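Local coordinates for protein HTH-type transcriptional regulator LysG (Mycobacterium tuberculosis, PDB 3ISP) that is a DNA-binding transcription factor of the LysR family that probably activates expression of the exporter LysE and represses its own, at residues A[176-181]-A[188-193]. Sequence-based numbering, arbitrary orientation.
Sequences RHLSDG and AKAPSL
H177, near the C-terminal end of helix 171-177, meets A190 and P191 of the returning loop. No hydrogen bond joins segments 176-181 and 188-193, and the contact rests on van der Waals and CH-pi packing. It starts beside R176, whose aliphatic CG lies over one face of the H177 imidazole, displaced from the middle of the ring. P191 CD lies over the opposite face, also off centre. This CD atom stands 3.8 Å from the centroid of the H177 ring and only 15° off the ring normal, a CH-pi contact. Within the ring, H177 ND1 is the atom nearest to P191 CD, at 3.7 Å. The histidine and proline side chains run roughly perpendicular to each other. With chi1 at -56°, H177 CG sits beside its own backbone N, and chi2 near -81° turns the ring so that its two faces look at R176 CG and P191 CD. Lower on the same side chain, H177 CB packs against A190 CB at 3.6 Å. L178, the first residue to leave helical geometry, reaches the same methyl with one branch: its CD2 lies 3.9 Å from A190 CB. A190 CB therefore touches the side chains of two consecutive residues, H177 and L178. From L178 the chain turns away through a type I beta turn to G181, with a weak hydrogen bond from G181 N to L178 O, 3.2 Å.

The contact lies within the LysR substrate-binding domain, far from the centre of the chain. It joins the C-terminal end of helix 171-177 to the loop leading to helix 201-210. F173, earlier in that helix, packs against L178, A190 and P191. P191 also packs on R94 of the second subunit. P191 and L193 share backbone hydrogen bonds with W237, just before strand 238-241, and L193 rests on helix 224-232.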
ATOM      1  N   ARG A 176     -28.803 -22.487 -15.308  1.00 59.08           N
ATOM      2  CA  ARG A 176     -28.657 -21.289 -16.115  1.00 62.53           C
ATOM      3  C   ARG A 176     -27.274 -21.191 -16.768  1.00 65.90           C
ATOM      4  O   ARG A 176     -27.155 -20.770 -17.913  1.00 70.18           O
ATOM      5  CB  ARG A 176     -29.007 -20.028 -15.299  1.00 64.42           C
ATOM      6  CG  ARG A 176     -28.823 -18.688 -16.039  1.00 65.05           C
ATOM      7  CD  ARG A 176     -29.684 -18.592 -17.309  1.00 69.38           C
ATOM      8  NE  ARG A 176     -29.261 -17.509 -18.205  1.00 72.73           N
ATOM      9  CZ  ARG A 176     -28.094 -17.486 -18.856  1.00 75.96           C
ATOM     10  NH1 ARG A 176     -27.220 -18.473 -18.703  1.00 73.04           N
ATOM     11  NH2 ARG A 176     -27.785 -16.468 -19.654  1.00 65.57           N
ATOM     12  N   HIS A 177     -26.230 -21.604 -16.059  1.00 69.85           N
ATOM     13  CA  HIS A 177     -24.875 -21.279 -16.502  1.00 66.85           C
ATOM     14  C   HIS A 177     -23.994 -22.480 -16.823  1.00 69.12           C
ATOM     15  O   HIS A 177     -23.017 -22.357 -17.561  1.00 63.85           O
ATOM     16  CB  HIS A 177     -24.188 -20.380 -15.479  1.00 62.22           C
ATOM     17  CG  HIS A 177     -24.941 -19.117 -15.184  1.00 66.10           C
ATOM     18  ND1 HIS A 177     -24.874 -18.005 -15.995  1.00 60.66           N
ATOM     19  CD2 HIS A 177     -25.775 -18.792 -14.166  1.00 61.69           C
ATOM     20  CE1 HIS A 177     -25.634 -17.051 -15.489  1.00 64.50           C
ATOM     21  NE2 HIS A 177     -26.193 -17.503 -14.381  1.00 60.42           N
ATOM     22  N   LEU A 178     -24.340 -23.637 -16.273  1.00 73.32           N
ATOM     23  CA  LEU A 178     -23.531 -24.839 -16.478  1.00 77.05           C
ATOM     24  C   LEU A 178     -24.398 -26.030 -16.855  1.00 79.12           C
ATOM     25  O   LEU A 178     -24.222 -27.135 -16.334  1.00 78.69           O
ATOM     26  CB  LEU A 178     -22.723 -25.151 -15.221  1.00 70.19           C
ATOM     27  CG  LEU A 178     -21.935 -23.947 -14.716  1.00 62.85           C
ATOM     28  CD1 LEU A 178     -21.399 -24.227 -13.335  1.00 64.38           C
ATOM     29  CD2 LEU A 178     -20.827 -23.607 -15.693  1.00 61.34           C
ATOM     30  N   SER A 179     -25.347 -25.793 -17.754  1.00 79.80           N
ATOM     31  CA  SER A 179     -26.209 -26.859 -18.235  1.00 81.32           C
ATOM     32  C   SER A 179     -25.354 -27.882 -18.971  1.00 85.57           C
ATOM     33  O   SER A 179     -25.527 -29.091 -18.806  1.00 86.41           O
ATOM     34  CB  SER A 179     -27.301 -26.293 -19.148  1.00 83.03           C
ATOM     35  OG  SER A 179     -26.777 -25.295 -20.013  1.00 84.43           O
ATOM     36  N   ASP A 180     -24.407 -27.390 -19.763  1.00 82.95           N
ATOM     37  CA  ASP A 180     -23.564 -28.269 -20.558  1.00 81.63           C
ATOM     38  C   ASP A 180     -22.289 -28.682 -19.840  1.00 84.67           C
ATOM     39  O   ASP A 180     -21.393 -29.258 -20.449  1.00 85.68           O
ATOM     40  CB  ASP A 180     -23.240 -27.630 -21.906  1.00 83.03           C
ATOM     41  CG  ASP A 180     -24.344 -27.846 -22.922  1.00 91.93           C
ATOM     42  OD1 ASP A 180     -25.240 -28.674 -22.639  1.00 90.27           O
ATOM     43  OD2 ASP A 180     -24.320 -27.197 -23.995  1.00 95.45           O
ATOM     44  N   GLY A 181     -22.221 -28.390 -18.543  1.00 83.22           N
ATOM     45  CA  GLY A 181     -21.078 -28.768 -17.733  1.00 77.16           C
ATOM     46  C   GLY A 181     -20.023 -27.685 -17.594  1.00 76.92           C
ATOM     47  O   GLY A 181     -20.196 -26.562 -18.063  1.00 78.19           O
ATOM     48  N   ALA A 188     -15.893 -19.259 -18.572  1.00 76.99           N
ATOM     49  CA  ALA A 188     -15.554 -17.888 -18.925  1.00 73.18           C
ATOM     50  C   ALA A 188     -16.781 -16.990 -18.832  1.00 71.05           C
ATOM     51  O   ALA A 188     -16.663 -15.766 -18.812  1.00 66.41           O
ATOM     52  CB  ALA A 188     -14.987 -17.837 -20.323  1.00 78.86           C
ATOM     53  N   LYS A 189     -17.961 -17.602 -18.777  1.00 73.49           N
ATOM     54  CA  LYS A 189     -19.206 -16.840 -18.759  1.00 76.56           C
ATOM     55  C   LYS A 189     -19.971 -16.933 -17.436  1.00 72.60           C
ATOM     56  O   LYS A 189     -20.523 -15.942 -16.965  1.00 69.37           O
ATOM     57  CB  LYS A 189     -20.105 -17.232 -19.935  1.00 72.34           C
ATOM     58  CG  LYS A 189     -19.486 -16.940 -21.290  1.00 78.23           C
ATOM     59  CD  LYS A 189     -20.526 -16.985 -22.400  1.00 87.84           C
ATOM     60  CE  LYS A 189     -21.153 -18.366 -22.518  1.00 90.73           C
ATOM     61  NZ  LYS A 189     -22.338 -18.366 -23.430  1.00108.54           N
ATOM     62  N   ALA A 190     -20.003 -18.117 -16.838  1.00 68.55           N
ATOM     63  CA  ALA A 190     -20.676 -18.289 -15.556  1.00 69.19           C
ATOM     64  C   ALA A 190     -20.032 -17.405 -14.488  1.00 68.78           C
ATOM     65  O   ALA A 190     -18.807 -17.362 -14.368  1.00 68.54           O
ATOM     66  CB  ALA A 190     -20.650 -19.754 -15.127  1.00 66.58           C
ATOM     67  N   PRO A 191     -20.855 -16.683 -13.715  1.00 65.28           N
ATOM     68  CA  PRO A 191     -20.285 -15.850 -12.652  1.00 64.35           C
ATOM     69  C   PRO A 191     -19.630 -16.690 -11.558  1.00 57.54           C
ATOM     70  O   PRO A 191     -20.242 -17.630 -11.061  1.00 58.14           O
ATOM     71  CB  PRO A 191     -21.512 -15.115 -12.093  1.00 58.25           C
ATOM     72  CG  PRO A 191     -22.473 -15.098 -13.214  1.00 60.16           C
ATOM     73  CD  PRO A 191     -22.288 -16.413 -13.913  1.00 60.83           C
ATOM     74  N   SER A 192     -18.401 -16.359 -11.181  1.00 57.07           N
ATOM     75  CA  SER A 192     -17.793 -17.008 -10.019  1.00 62.03           C
ATOM     76  C   SER A 192     -17.896 -16.111  -8.786  1.00 57.58           C
ATOM     77  O   SER A 192     -18.171 -14.922  -8.891  1.00 59.16           O
ATOM     78  CB  SER A 192     -16.335 -17.404 -10.284  1.00 54.40           C
ATOM     79  OG  SER A 192     -15.489 -16.269 -10.292  1.00 57.72           O
ATOM     80  N   LEU A 193     -17.689 -16.696  -7.617  1.00 54.36           N
ATOM     81  CA  LEU A 193     -17.623 -15.930  -6.386  1.00 51.00           C
ATOM     82  C   LEU A 193     -16.177 -15.762  -5.908  1.00 53.91           C
ATOM     83  O   LEU A 193     -15.222 -16.135  -6.594  1.00 55.72           O
ATOM     84  CB  LEU A 193     -18.425 -16.628  -5.301  1.00 49.43           C
ATOM     85  CG  LEU A 193     -19.874 -16.943  -5.617  1.00 50.19           C
ATOM     86  CD1 LEU A 193     -20.544 -17.516  -4.383  1.00 47.26           C
ATOM     87  CD2 LEU A 193     -20.569 -15.682  -6.095  1.00 50.81           C
TER